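Local coordinates for metallo-beta-lactamase domain-containing protein (Enterococcus faecalis, PDB 2AZ4) that is of unknown function but carries a two-zinc site in a metallo-beta-lactamase fold, consistent with a hydrolase and perhaps an RNA-binding exonuclease, at residues A30-D35 with A87-H92; H193-E198 with V235-L240; N251-I256 with D324-L329; L394-V399 with N413-R418. All coordinates share one frame; numbering follows the deposited sequence.

Interaction 1: A30-D35 with A87-H92; sequences AHIFFD and AVFLSH. With ZN (zinc ion), chain C.
H31 to F33 run beside A87 to F89 as neighbouring parallel strands of a metallo-beta-lactamase fold, their short axes 28° apart, joined by A87 N to H31 O (3.3 Å), F33 N to A87 O (3.1 Å) and F89 N to F33 O (2.9 Å). On the sheet face that carries I32 and A87, I32 CG2 meets the rim of the F89 ring at CE2, 3.8 Å away. The other face pairs F33 CB with V88 CG2, and the F33 ring turns its edge to A87 O. Within strand 30-34, F33 CE2 lies over the centre of the H31 ring. Past the strands, where the peptide bond before D35 is cis, both carboxylate oxygens of D35 grip S91. S91 N reaches OD1 (2.8 Å) and S91 OG reaches OD2 (2.9 Å), each from above the carboxylate plane. D35 OD2 is further held by Y186 and by the zinc ligand H97, so D35 is a second-shell residue that links the loop to the metal centre. H92 opens the HxHxDH signature of the family and shares its zinc with H94, H167 and D189. Its ring is held at both nitrogens: ND1 donates to S91 OG at 2.6 Å, within the ring plane, which fixes the ring's rotation, while NE2 binds the zinc ion at 2.3 Å.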
loop_
_atom_site.group_PDB
_atom_site.type_symbol
_atom_site.label_atom_id
_atom_site.label_comp_id
_atom_site.label_asym_id
_atom_site.label_seq_id
_atom_site.Cartn_x
_atom_site.Cartn_y
_atom_site.Cartn_z
ATOM N N ALA A 30 5.127 -26.084 10.770
ATOM C CA ALA A 30 4.388 -24.912 10.328
ATOM C C ALA A 30 5.285 -23.836 9.726
ATOM O O ALA A 30 6.467 -23.690 10.100
ATOM C CB ALA A 30 3.522 -24.343 11.472
ATOM N N HIS A 31 4.731 -23.098 8.768
ATOM C CA HIS A 31 5.413 -21.921 8.252
ATOM C C HIS A 31 4.442 -20.862 7.767
ATOM O O HIS A 31 3.327 -21.178 7.336
ATOM C CB HIS A 31 6.518 -22.273 7.206
ATOM C CG HIS A 31 6.033 -22.926 5.945
ATOM N ND1 HIS A 31 4.744 -23.389 5.767
ATOM C CD2 HIS A 31 6.693 -23.214 4.794
ATOM C CE1 HIS A 31 4.630 -23.918 4.558
ATOM N NE2 HIS A 31 5.795 -23.817 3.947
ATOM N N ILE A 32 4.863 -19.611 7.895
ATOM C CA ILE A 32 4.105 -18.462 7.429
ATOM C C ILE A 32 4.939 -17.650 6.443
ATOM O O ILE A 32 6.170 -17.745 6.433
ATOM C CB ILE A 32 3.624 -17.546 8.578
ATOM C CG1 ILE A 32 4.815 -16.923 9.319
ATOM C CG2 ILE A 32 2.710 -18.328 9.498
ATOM C CD1 ILE A 32 4.448 -15.862 10.366
ATOM N N PHE A 33 4.253 -16.897 5.594
ATOM C CA PHE A 33 4.894 -16.057 4.598
ATOM C C PHE A 33 4.207 -14.699 4.647
ATOM O O PHE A 33 3.024 -14.626 5.007
ATOM C CB PHE A 33 4.750 -16.631 3.170
ATOM C CG PHE A 33 5.405 -18.007 2.959
ATOM C CD1 PHE A 33 6.605 -18.125 2.265
ATOM C CD2 PHE A 33 4.795 -19.164 3.408
ATOM C CE1 PHE A 33 7.202 -19.399 2.058
ATOM C CE2 PHE A 33 5.394 -20.440 3.211
ATOM C CZ PHE A 33 6.589 -20.538 2.532
ATOM N N PHE A 34 4.942 -13.659 4.253
ATOM C CA PHE A 34 4.469 -12.268 4.171
ATOM C C PHE A 34 5.549 -11.446 3.475
ATOM O O PHE A 34 6.730 -11.716 3.651
ATOM C CB PHE A 34 4.203 -11.674 5.566
ATOM C CG PHE A 34 5.342 -11.873 6.547
ATOM C CD1 PHE A 34 5.386 -13.000 7.374
ATOM C CD2 PHE A 34 6.376 -10.936 6.639
ATOM C CE1 PHE A 34 6.428 -13.200 8.261
ATOM C CE2 PHE A 34 7.427 -11.122 7.549
ATOM C CZ PHE A 34 7.460 -12.250 8.346
ATOM N N ASP A 35 5.173 -10.471 2.651
ATOM C CA ASP A 35 3.831 -10.347 2.086
ATOM C C ASP A 35 3.773 -11.219 0.824
ATOM O O ASP A 35 4.264 -12.355 0.848
ATOM C CB ASP A 35 3.532 -8.861 1.803
ATOM C CG ASP A 35 3.397 -8.046 3.087
ATOM O OD1 ASP A 35 2.763 -8.555 4.047
ATOM O OD2 ASP A 35 3.883 -6.890 3.148
ATOM N N ALA A 87 0.363 -20.590 6.086
ATOM C CA ALA A 87 -0.524 -19.436 5.929
ATOM C C ALA A 87 0.238 -18.240 5.415
ATOM O O ALA A 87 1.465 -18.138 5.594
ATOM C CB ALA A 87 -1.200 -19.079 7.276
ATOM N N VAL A 88 -0.496 -17.302 4.818
ATOM C CA VAL A 88 0.132 -16.127 4.256
ATOM C C VAL A 88 -0.576 -14.914 4.850
ATOM O O VAL A 88 -1.791 -14.908 5.005
ATOM C CB VAL A 88 0.107 -16.086 2.675
ATOM C CG1 VAL A 88 0.682 -14.772 2.129
ATOM C CG2 VAL A 88 0.862 -17.237 2.054
ATOM N N PHE A 89 0.205 -13.887 5.159
ATOM C CA PHE A 89 -0.324 -12.649 5.714
ATOM C C PHE A 89 0.011 -11.505 4.796
ATOM O O PHE A 89 1.077 -11.494 4.137
ATOM C CB PHE A 89 0.244 -12.408 7.122
ATOM C CG PHE A 89 -0.170 -13.434 8.110
ATOM C CD1 PHE A 89 -1.231 -13.186 8.981
ATOM C CD2 PHE A 89 0.480 -14.664 8.178
ATOM C CE1 PHE A 89 -1.636 -14.162 9.910
ATOM C CE2 PHE A 89 0.080 -15.657 9.093
ATOM C CZ PHE A 89 -0.991 -15.408 9.952
ATOM N N LEU A 90 -0.877 -10.514 4.771
ATOM C CA LEU A 90 -0.718 -9.370 3.899
ATOM C C LEU A 90 -0.811 -8.079 4.724
ATOM O O LEU A 90 -1.863 -7.771 5.286
ATOM C CB LEU A 90 -1.806 -9.446 2.815
ATOM C CG LEU A 90 -2.020 -8.428 1.731
ATOM C CD1 LEU A 90 -0.729 -8.077 0.966
ATOM C CD2 LEU A 90 -3.150 -8.913 0.789
ATOM N N SER A 91 0.299 -7.349 4.797
ATOM C CA SER A 91 0.392 -6.168 5.632
ATOM C C SER A 91 -0.627 -5.112 5.196
ATOM O O SER A 91 -1.278 -4.516 6.036
ATOM C CB SER A 91 1.830 -5.589 5.650
ATOM O OG SER A 91 2.190 -4.868 4.470
ATOM N N HIS A 92 -0.729 -4.883 3.891
ATOM C CA HIS A 92 -1.652 -3.905 3.323
ATOM C C HIS A 92 -1.844 -4.111 1.809
ATOM O O HIS A 92 -1.169 -4.941 1.185
ATOM C CB HIS A 92 -1.234 -2.458 3.661
ATOM C CG HIS A 92 0.077 -2.033 3.059
ATOM N ND1 HIS A 92 1.266 -2.681 3.318
ATOM C CD2 HIS A 92 0.387 -1.011 2.226
ATOM C CE1 HIS A 92 2.254 -2.066 2.690
ATOM N NE2 HIS A 92 1.745 -1.061 2.004
HETATM ZN ZN ZN C . 2.715 0.829 1.143
HETATM O O HOH W 1 3.880 2.368 0.104
HETATM O O HOH W 2 3.717 -0.011 -0.763
#

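Interaction 2: H193-E198 with V235-L240; sequences HGHNRE and VSEEDL
This is a mostly polar surface contact in which the loop H193-H195 of the zinc-bearing part, just before helix 197-207, meets the N terminus of helix 237-249. The backbone bond across it runs from E237 N to H193 O (3.2 Å, 156° at the hydrogen), and S236 CA makes a C-H...O contact with the same oxygen (3.3 Å). G194 CA touches E237 CG at 3.7 Å. The E237 side chain, bent at chi2 (-85°), lies obliquely across the H195 ring: CG sits 3.7 Å from the ring centroid, over one face and toward the rim, a CH-pi contact, with ring and carboxylate planes 31° apart. The polar ends turn to other partners. R267 and R191 form salt bridges with the E237 carboxylate, and N264 bonds both E237 OE2 and H195 NE2, which probably offsets the charge of the buried acid. Water 3 bridges G194 O (2.7 Å) and E238 N (3.1 Å). S236 OG accepts from D239 N at 3.0 Å. Three first-turn amides thus find acceptors in a loop carbonyl, a water and a serine hydroxyl, the last being the classical N-cap of an alpha-helix.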
loop_
_atom_site.group_PDB
_atom_site.type_symbol
_atom_site.label_atom_id
_atom_site.label_comp_id
_atom_site.label_asym_id
_atom_site.label_seq_id
_atom_site.Cartn_x
_atom_site.Cartn_y
_atom_site.Cartn_z
ATOM N N HIS A 193 3.252 10.307 10.932
ATOM C CA HIS A 193 2.628 11.588 10.613
ATOM C C HIS A 193 1.278 11.465 9.865
ATOM O O HIS A 193 0.825 12.414 9.228
ATOM C CB HIS A 193 3.612 12.466 9.822
ATOM C CG HIS A 193 3.909 11.956 8.448
ATOM N ND1 HIS A 193 4.907 11.040 8.188
ATOM C CD2 HIS A 193 3.327 12.225 7.253
ATOM C CE1 HIS A 193 4.936 10.776 6.894
ATOM N NE2 HIS A 193 3.990 11.484 6.305
ATOM N N GLY A 194 0.643 10.302 9.934
ATOM C CA GLY A 194 -0.614 10.063 9.198
ATOM C C GLY A 194 -1.875 10.393 9.979
ATOM O O GLY A 194 -1.861 11.241 10.878
ATOM N N HIS A 195 -2.973 9.734 9.615
ATOM C CA HIS A 195 -4.266 9.955 10.246
ATOM C C HIS A 195 -4.285 9.422 11.671
ATOM O O HIS A 195 -4.998 9.952 12.522
ATOM C CB HIS A 195 -5.397 9.271 9.454
ATOM C CG HIS A 195 -5.378 9.580 7.984
ATOM N ND1 HIS A 195 -5.809 10.785 7.472
ATOM C CD2 HIS A 195 -4.957 8.844 6.923
ATOM C CE1 HIS A 195 -5.668 10.773 6.156
ATOM N NE2 HIS A 195 -5.142 9.609 5.799
ATOM N N ASN A 196 -3.527 8.364 11.923
ATOM C CA ASN A 196 -3.589 7.697 13.208
ATOM C C ASN A 196 -2.193 7.405 13.751
ATOM O O ASN A 196 -1.823 6.252 13.872
ATOM C CB ASN A 196 -4.401 6.393 13.087
ATOM C CG ASN A 196 -5.859 6.624 12.634
ATOM O OD1 ASN A 196 -6.700 7.127 13.402
ATOM N ND2 ASN A 196 -6.172 6.207 11.397
ATOM N N ARG A 197 -1.423 8.447 14.067
ATOM C CA ARG A 197 -0.047 8.251 14.560
ATOM C C ARG A 197 0.019 7.335 15.807
ATOM O O ARG A 197 0.982 6.573 16.008
ATOM C CB ARG A 197 0.646 9.609 14.764
ATOM C CG ARG A 197 1.028 10.006 16.180
ATOM C CD ARG A 197 1.687 11.390 16.200
ATOM N NE ARG A 197 2.743 11.473 17.210
ATOM C CZ ARG A 197 4.052 11.518 16.935
ATOM N NH1 ARG A 197 4.924 11.590 17.930
ATOM N NH2 ARG A 197 4.499 11.534 15.671
ATOM N N GLU A 198 -1.041 7.364 16.604
ATOM C CA GLU A 198 -1.122 6.580 17.828
ATOM C C GLU A 198 -1.176 5.072 17.566
ATOM O O GLU A 198 -0.770 4.295 18.427
ATOM C CB GLU A 198 -2.329 7.013 18.661
ATOM C CG GLU A 198 -2.270 8.448 19.189
ATOM C CD GLU A 198 -2.329 9.531 18.101
ATOM O OE1 GLU A 198 -3.050 9.369 17.070
ATOM O OE2 GLU A 198 -1.653 10.569 18.298
ATOM N N VAL A 235 3.507 18.433 6.190
ATOM C CA VAL A 235 4.143 17.734 7.320
ATOM C C VAL A 235 3.295 16.605 7.949
ATOM O O VAL A 235 3.777 15.885 8.812
ATOM C CB VAL A 235 4.575 18.725 8.465
ATOM C CG1 VAL A 235 5.501 19.823 7.943
ATOM C CG2 VAL A 235 3.362 19.317 9.172
ATOM N N SER A 236 2.036 16.478 7.532
ATOM C CA SER A 236 1.118 15.460 8.073
ATOM C C SER A 236 -0.154 15.434 7.217
ATOM O O SER A 236 -0.391 16.360 6.415
ATOM C CB SER A 236 0.756 15.781 9.537
ATOM O OG SER A 236 -0.128 16.900 9.590
ATOM N N GLU A 237 -0.952 14.376 7.365
ATOM C CA GLU A 237 -2.250 14.284 6.683
ATOM C C GLU A 237 -3.197 15.441 7.073
ATOM O O GLU A 237 -3.868 16.036 6.216
ATOM C CB GLU A 237 -2.914 12.931 6.962
ATOM C CG GLU A 237 -2.218 11.762 6.292
ATOM C CD GLU A 237 -2.641 11.519 4.837
ATOM O OE1 GLU A 237 -3.522 12.240 4.305
ATOM O OE2 GLU A 237 -2.096 10.571 4.231
ATOM N N GLU A 238 -3.238 15.760 8.364
ATOM C CA GLU A 238 -4.001 16.908 8.859
ATOM C C GLU A 238 -3.560 18.228 8.227
ATOM O O GLU A 238 -4.399 19.055 7.875
ATOM C CB GLU A 238 -3.909 17.014 10.391
ATOM C CG GLU A 238 -4.756 18.163 11.018
ATOM C CD GLU A 238 -6.258 18.088 10.696
ATOM O OE1 GLU A 238 -6.784 16.961 10.496
ATOM O OE2 GLU A 238 -6.921 19.164 10.649
ATOM N N ASP A 239 -2.242 18.420 8.121
ATOM C CA ASP A 239 -1.655 19.575 7.463
ATOM C C ASP A 239 -2.052 19.599 5.975
ATOM O O ASP A 239 -2.382 20.654 5.435
ATOM C CB ASP A 239 -0.130 19.548 7.624
ATOM C CG ASP A 239 0.543 20.842 7.164
ATOM O OD1 ASP A 239 0.032 21.935 7.465
ATOM O OD2 ASP A 239 1.594 20.781 6.495
ATOM N N LEU A 240 -2.022 18.437 5.316
ATOM C CA LEU A 240 -2.458 18.341 3.921
ATOM C C LEU A 240 -3.880 18.905 3.721
ATOM O O LEU A 240 -4.110 19.712 2.802
ATOM C CB LEU A 240 -2.378 16.890 3.432
ATOM C CG LEU A 240 -2.587 16.689 1.926
ATOM C CD1 LEU A 240 -1.684 15.594 1.432
ATOM C CD2 LEU A 240 -4.066 16.367 1.601
HETATM O O HOH W 3 -2.170 13.932 10.664
#

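Interaction 3: N251-I256 with D324-L329; sequences NPNRQI and DKTDYL
R254 and K325 supply the direct backbone bond between the loops that lead into two neighbouring parallel strands, 256-260 and 328-331: R254 N donates to K325 O at 2.7 Å, in the carbonyl plane and on a lone pair. Two waters widen this link. Water 4 donates to both P252 O and T326 O, while water 5 accepts from I256 N and lies 2.7 Å from D324 OD2, with further acceptors near it. Within its own segment D324 organises the turn. OD1 receives D327 N (2.8 Å) on its syn lone pair, an Asx motif, and T326 N (3.1 Å) from above the carboxylate plane, an Asx turn; OD2 takes Y328 N (2.9 Å). Apolar contact is concentrated where the strands begin: I256 CG2, placed anti to the backbone N, meets L329 CD1 at 3.5 Å, and L329 also packs on helix 237-249. Q255 CB rests on D324 O. Nearer the surface the aliphatic part of K325 passes N253, CB lying 3.8 Å from N253 OD1. The extended R254 side chain bonds elsewhere: NH1 to N251 OD1 and NE to G342 O. R277 reaches R254 O and Y328 O from outside. One direct backbone bond, two waters and the I256-L329 packing join the loops, while D324 shapes its own turn with three backbone amides; those amides, with a long, weak ion pair to R277, would probably ease its negative charge.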
loop_
_atom_site.group_PDB
_atom_site.type_symbol
_atom_site.label_atom_id
_atom_site.label_comp_id
_atom_site.label_asym_id
_atom_site.label_seq_id
_atom_site.Cartn_x
_atom_site.Cartn_y
_atom_site.Cartn_z
ATOM N N ASN A 251 -9.467 30.619 -3.681
ATOM C CA ASN A 251 -10.041 30.537 -5.039
ATOM C C ASN A 251 -11.559 30.315 -5.070
ATOM O O ASN A 251 -12.028 29.278 -5.572
ATOM C CB ASN A 251 -9.315 29.472 -5.875
ATOM C CG ASN A 251 -7.836 29.789 -6.076
ATOM O OD1 ASN A 251 -7.469 30.524 -6.989
ATOM N ND2 ASN A 251 -6.983 29.240 -5.210
ATOM N N PRO A 252 -12.332 31.296 -4.549
ATOM C CA PRO A 252 -13.790 31.181 -4.461
ATOM C C PRO A 252 -14.546 31.207 -5.807
ATOM O O PRO A 252 -15.712 30.789 -5.866
ATOM C CB PRO A 252 -14.188 32.380 -3.589
ATOM C CG PRO A 252 -13.099 33.377 -3.800
ATOM C CD PRO A 252 -11.849 32.579 -3.986
ATOM N N ASN A 253 -13.889 31.659 -6.865
ATOM C CA ASN A 253 -14.528 31.752 -8.182
ATOM C C ASN A 253 -13.603 31.141 -9.223
ATOM O O ASN A 253 -12.831 31.845 -9.890
ATOM C CB ASN A 253 -14.858 33.221 -8.513
ATOM C CG ASN A 253 -15.669 33.370 -9.791
ATOM O OD1 ASN A 253 -16.265 32.410 -10.281
ATOM N ND2 ASN A 253 -15.701 34.595 -10.337
ATOM N N ARG A 254 -13.654 29.816 -9.321
ATOM C CA ARG A 254 -12.677 29.066 -10.063
ATOM C C ARG A 254 -13.033 27.569 -9.981
ATOM O O ARG A 254 -13.408 27.049 -8.921
ATOM C CB ARG A 254 -11.279 29.307 -9.474
ATOM C CG ARG A 254 -10.111 28.766 -10.322
ATOM C CD ARG A 254 -8.775 29.130 -9.708
ATOM N NE ARG A 254 -7.686 28.940 -10.664
ATOM C CZ ARG A 254 -6.388 29.057 -10.398
ATOM N NH1 ARG A 254 -5.955 29.378 -9.188
ATOM N NH2 ARG A 254 -5.520 28.859 -11.368
ATOM N N GLN A 255 -12.923 26.886 -11.099
ATOM C CA GLN A 255 -13.032 25.442 -11.067
ATOM C C GLN A 255 -11.872 24.892 -10.254
ATOM O O GLN A 255 -10.719 25.279 -10.465
ATOM C CB GLN A 255 -13.033 24.852 -12.475
ATOM C CG GLN A 255 -13.123 23.333 -12.489
ATOM C CD GLN A 255 -13.378 22.799 -13.894
ATOM O OE1 GLN A 255 -12.496 22.814 -14.721
ATOM N NE2 GLN A 255 -14.583 22.316 -14.146
ATOM N N ILE A 256 -12.190 24.033 -9.288
ATOM C CA ILE A 256 -11.145 23.310 -8.536
ATOM C C ILE A 256 -11.425 21.812 -8.542
ATOM O O ILE A 256 -12.520 21.386 -8.194
ATOM C CB ILE A 256 -11.039 23.767 -7.069
ATOM C CG1 ILE A 256 -10.965 25.305 -6.985
ATOM C CG2 ILE A 256 -9.800 23.098 -6.407
ATOM C CD1 ILE A 256 -10.997 25.839 -5.558
ATOM N N ASP A 324 -18.922 24.037 -13.329
ATOM C CA ASP A 324 -18.846 24.641 -12.004
ATOM C C ASP A 324 -17.608 25.525 -11.766
ATOM O O ASP A 324 -16.511 25.208 -12.211
ATOM C CB ASP A 324 -18.962 23.591 -10.898
ATOM C CG ASP A 324 -18.774 24.202 -9.518
ATOM O OD1 ASP A 324 -19.653 24.979 -9.089
ATOM O OD2 ASP A 324 -17.723 23.951 -8.890
ATOM N N LYS A 325 -17.811 26.621 -11.042
ATOM C CA LYS A 325 -16.737 27.517 -10.639
ATOM C C LYS A 325 -16.809 27.891 -9.168
ATOM O O LYS A 325 -15.906 28.544 -8.643
ATOM C CB LYS A 325 -16.764 28.794 -11.488
ATOM C CG LYS A 325 -16.408 28.566 -12.946
ATOM C CD LYS A 325 -16.143 29.882 -13.680
ATOM C CE LYS A 325 -14.761 30.440 -13.375
ATOM N NZ LYS A 325 -14.403 31.559 -14.301
ATOM N N THR A 326 -17.864 27.476 -8.481
ATOM C CA THR A 326 -18.068 27.960 -7.114
ATOM C C THR A 326 -18.473 26.914 -6.084
ATOM O O THR A 326 -18.147 27.066 -4.905
ATOM C CB THR A 326 -19.135 29.082 -7.062
ATOM O OG1 THR A 326 -20.379 28.576 -7.567
ATOM C CG2 THR A 326 -18.689 30.287 -7.889
ATOM N N ASP A 327 -19.182 25.875 -6.522
ATOM C CA ASP A 327 -19.921 24.999 -5.604
ATOM C C ASP A 327 -19.216 23.709 -5.260
ATOM O O ASP A 327 -19.395 23.190 -4.154
ATOM C CB ASP A 327 -21.302 24.642 -6.159
ATOM C CG ASP A 327 -22.276 25.820 -6.145
ATOM O OD1 ASP A 327 -21.875 26.983 -5.954
ATOM O OD2 ASP A 327 -23.466 25.572 -6.355
ATOM N N TYR A 328 -18.439 23.168 -6.198
ATOM C CA TYR A 328 -17.850 21.859 -5.962
ATOM C C TYR A 328 -16.332 21.821 -5.953
ATOM O O TYR A 328 -15.671 22.558 -6.692
ATOM C CB TYR A 328 -18.355 20.846 -6.996
ATOM C CG TYR A 328 -19.853 20.782 -7.048
ATOM C CD1 TYR A 328 -20.579 20.222 -5.993
ATOM C CD2 TYR A 328 -20.546 21.278 -8.152
ATOM C CE1 TYR A 328 -21.970 20.173 -6.024
ATOM C CE2 TYR A 328 -21.939 21.233 -8.206
ATOM C CZ TYR A 328 -22.634 20.676 -7.147
ATOM O OH TYR A 328 -23.988 20.613 -7.195
ATOM N N LEU A 329 -15.804 20.909 -5.132
ATOM C CA LEU A 329 -14.472 20.403 -5.309
ATOM C C LEU A 329 -14.718 18.983 -5.800
ATOM O O LEU A 329 -15.314 18.188 -5.086
ATOM C CB LEU A 329 -13.707 20.398 -3.978
ATOM C CG LEU A 329 -12.397 19.592 -4.003
ATOM C CD1 LEU A 329 -11.266 20.329 -4.753
ATOM C CD2 LEU A 329 -11.939 19.162 -2.616
HETATM O O HOH W 4 -16.989 29.354 -4.018
HETATM O O HOH W 5 -15.169 23.226 -9.319
#

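Interaction 4: L394-V399 with N413-R418; sequences LIEPQV and NPYGER
N413 and E417 give the two hydrogen bonds that tie the turn N413-G416 and the short strand after it to the segment following helix 385-395. E417 N donates to Q398 O (2.8 Å, 163° at the hydrogen), and V399 pairs with E417 as a parallel bridge. N413 ND2 bonds P397 O at 2.9 Å, coming from above that carbonyl plane, and also E417 O at 2.9 Å; both acceptors lie near the amide's own plane, so the group is fixed in rotation. With CG anti to the backbone N (chi1 -173°), the amide reaches across to P397, while its OD1 turns back to take Y415 N. P397 CG lies 3.5 Å from N413 OD1, a van der Waals contact beside the amide bonds. Weaker C-H contacts run alongside: G416 CA approaches Q398 O, and V399 CA approaches E417 O, each at 3.4 Å. Apolar packing is built on the Y415 ring. E396 CG lies over one face, 4.0 Å from the ring centroid and offset toward the rim, a CH-pi contact, and P414 CB covers the opposite face. The carboxylate of E396 is tilted 54° to that ring. I392 of helix 385-395 touches P397, N413 and Y415. An Asx turn merged with a type I turn thus leads into strand 417-418, the outermost strand of one mixed sheet of the metallo-beta-lactamase fold.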
loop_
_atom_site.group_PDB
_atom_site.type_symbol
_atom_site.label_atom_id
_atom_site.label_comp_id
_atom_site.label_asym_id
_atom_site.label_seq_id
_atom_site.Cartn_x
_atom_site.Cartn_y
_atom_site.Cartn_z
ATOM N N LEU A 394 11.825 3.693 20.170
ATOM C CA LEU A 394 10.696 3.216 20.972
ATOM C C LEU A 394 10.676 1.706 21.176
ATOM O O LEU A 394 10.305 1.234 22.250
ATOM C CB LEU A 394 9.352 3.706 20.409
ATOM C CG LEU A 394 9.017 5.193 20.547
ATOM C CD1 LEU A 394 8.008 5.572 19.478
ATOM C CD2 LEU A 394 8.491 5.501 21.932
ATOM N N ILE A 395 11.090 0.950 20.166
ATOM C CA ILE A 395 11.052 -0.516 20.240
ATOM C C ILE A 395 12.284 -1.127 20.944
ATOM O O ILE A 395 12.145 -2.074 21.706
ATOM C CB ILE A 395 10.905 -1.136 18.822
ATOM C CG1 ILE A 395 9.502 -0.873 18.264
ATOM C CG2 ILE A 395 11.235 -2.623 18.819
ATOM C CD1 ILE A 395 9.412 -1.033 16.747
ATOM N N GLU A 396 13.465 -0.575 20.667
ATOM C CA GLU A 396 14.757 -1.079 21.191
ATOM C C GLU A 396 14.935 -2.548 20.783
ATOM O O GLU A 396 14.903 -3.448 21.635
ATOM C CB GLU A 396 14.896 -0.873 22.718
ATOM C CG GLU A 396 14.651 0.575 23.227
ATOM C CD GLU A 396 14.970 0.726 24.724
ATOM O OE1 GLU A 396 16.110 0.385 25.103
ATOM O OE2 GLU A 396 14.092 1.161 25.526
ATOM N N PRO A 397 15.078 -2.794 19.463
ATOM C CA PRO A 397 15.176 -4.154 18.959
ATOM C C PRO A 397 16.551 -4.756 19.302
ATOM O O PRO A 397 17.562 -4.056 19.251
ATOM C CB PRO A 397 15.033 -3.970 17.443
ATOM C CG PRO A 397 15.605 -2.623 17.182
ATOM C CD PRO A 397 15.165 -1.803 18.371
ATOM N N GLN A 398 16.561 -6.038 19.667
ATOM C CA GLN A 398 17.800 -6.732 19.963
ATOM C C GLN A 398 18.612 -6.866 18.683
ATOM O O GLN A 398 19.832 -6.650 18.672
ATOM C CB GLN A 398 17.507 -8.089 20.585
ATOM C CG GLN A 398 16.812 -8.013 21.944
ATOM C CD GLN A 398 16.399 -9.371 22.456
ATOM O OE1 GLN A 398 17.206 -10.289 22.510
ATOM N NE2 GLN A 398 15.129 -9.513 22.819
ATOM N N VAL A 399 17.918 -7.219 17.601
ATOM C CA VAL A 399 18.508 -7.301 16.276
ATOM C C VAL A 399 17.582 -6.593 15.289
ATOM O O VAL A 399 16.371 -6.834 15.277
ATOM C CB VAL A 399 18.708 -8.762 15.801
ATOM C CG1 VAL A 399 19.423 -8.770 14.458
ATOM C CG2 VAL A 399 19.498 -9.612 16.838
ATOM N N ASN A 413 20.886 0.485 14.503
ATOM C CA ASN A 413 20.357 0.032 15.779
ATOM C C ASN A 413 21.313 0.353 16.952
ATOM O O ASN A 413 22.210 -0.433 17.241
ATOM C CB ASN A 413 20.083 -1.468 15.727
ATOM C CG ASN A 413 19.365 -1.978 16.956
ATOM O OD1 ASN A 413 18.764 -1.208 17.725
ATOM N ND2 ASN A 413 19.395 -3.295 17.143
ATOM N N PRO A 414 21.119 1.516 17.613
ATOM C CA PRO A 414 21.857 1.850 18.836
ATOM C C PRO A 414 21.672 0.829 19.956
ATOM O O PRO A 414 22.495 0.764 20.853
ATOM C CB PRO A 414 21.235 3.191 19.265
ATOM C CG PRO A 414 20.708 3.779 18.008
ATOM C CD PRO A 414 20.199 2.608 17.227
ATOM N N TYR A 415 20.615 0.033 19.893
ATOM C CA TYR A 415 20.199 -0.778 21.020
ATOM C C TYR A 415 20.683 -2.214 20.967
ATOM O O TYR A 415 20.518 -2.958 21.928
ATOM C CB TYR A 415 18.667 -0.715 21.150
ATOM C CG TYR A 415 18.221 0.712 21.236
ATOM C CD1 TYR A 415 18.326 1.413 22.438
ATOM C CD2 TYR A 415 17.780 1.401 20.100
ATOM C CE1 TYR A 415 17.964 2.749 22.527
ATOM C CE2 TYR A 415 17.418 2.753 20.177
ATOM C CZ TYR A 415 17.513 3.414 21.401
ATOM O OH TYR A 415 17.165 4.740 21.524
ATOM N N GLY A 416 21.288 -2.602 19.858
ATOM C CA GLY A 416 21.688 -3.997 19.679
ATOM C C GLY A 416 22.430 -4.201 18.388
ATOM O O GLY A 416 23.216 -3.349 17.972
ATOM N N GLU A 417 22.175 -5.336 17.750
ATOM C CA GLU A 417 22.889 -5.716 16.541
ATOM C C GLU A 417 22.062 -5.433 15.288
ATOM O O GLU A 417 20.902 -5.008 15.376
ATOM C CB GLU A 417 23.320 -7.191 16.608
ATOM C CG GLU A 417 24.718 -7.419 17.219
ATOM C CD GLU A 417 25.883 -7.108 16.251
ATOM O OE1 GLU A 417 25.631 -6.746 15.063
ATOM O OE2 GLU A 417 27.061 -7.237 16.687
ATOM N N ARG A 418 22.683 -5.640 14.130
ATOM C CA ARG A 418 22.038 -5.434 12.848
ATOM C C ARG A 418 22.458 -6.507 11.861
ATOM O O ARG A 418 23.621 -6.933 11.856
ATOM C CB ARG A 418 22.384 -4.057 12.292
ATOM C CG ARG A 418 21.666 -3.721 10.997
ATOM C CD ARG A 418 21.998 -2.323 10.555
ATOM N NE ARG A 418 23.372 -2.210 10.081
ATOM C CZ ARG A 418 23.921 -1.082 9.626
ATOM N NH1 ARG A 418 23.215 0.041 9.581
ATOM N NH2 ARG A 418 25.180 -1.076 9.206
#

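In the fold
The four contacts follow one another along the chain; none nests in or crosses another. Interaction 1 closes the loop 36-86, joins adjacent strands 30-34 and 85-89 of one mixed sheet and ends at the first zinc histidine. Most remaining metal ligands, H94 to D189, precede interaction 2, which closes 199-234 and joins the zinc-bearing part to helix 237-249. Interaction 3 closes 257-323 within the six-stranded parallel sheet of a separate lobe inserted in the chain between strands 212-216 and 399-403, consistent with a beta-CASP-like arrangement; it lies across the chain's centre from interactions 1 and 4. Interaction 4 closes the loop 400-412, which contains the last ligand, H404, and joins strand 399-403 to edge strand 417-418 of the other mixed sheet.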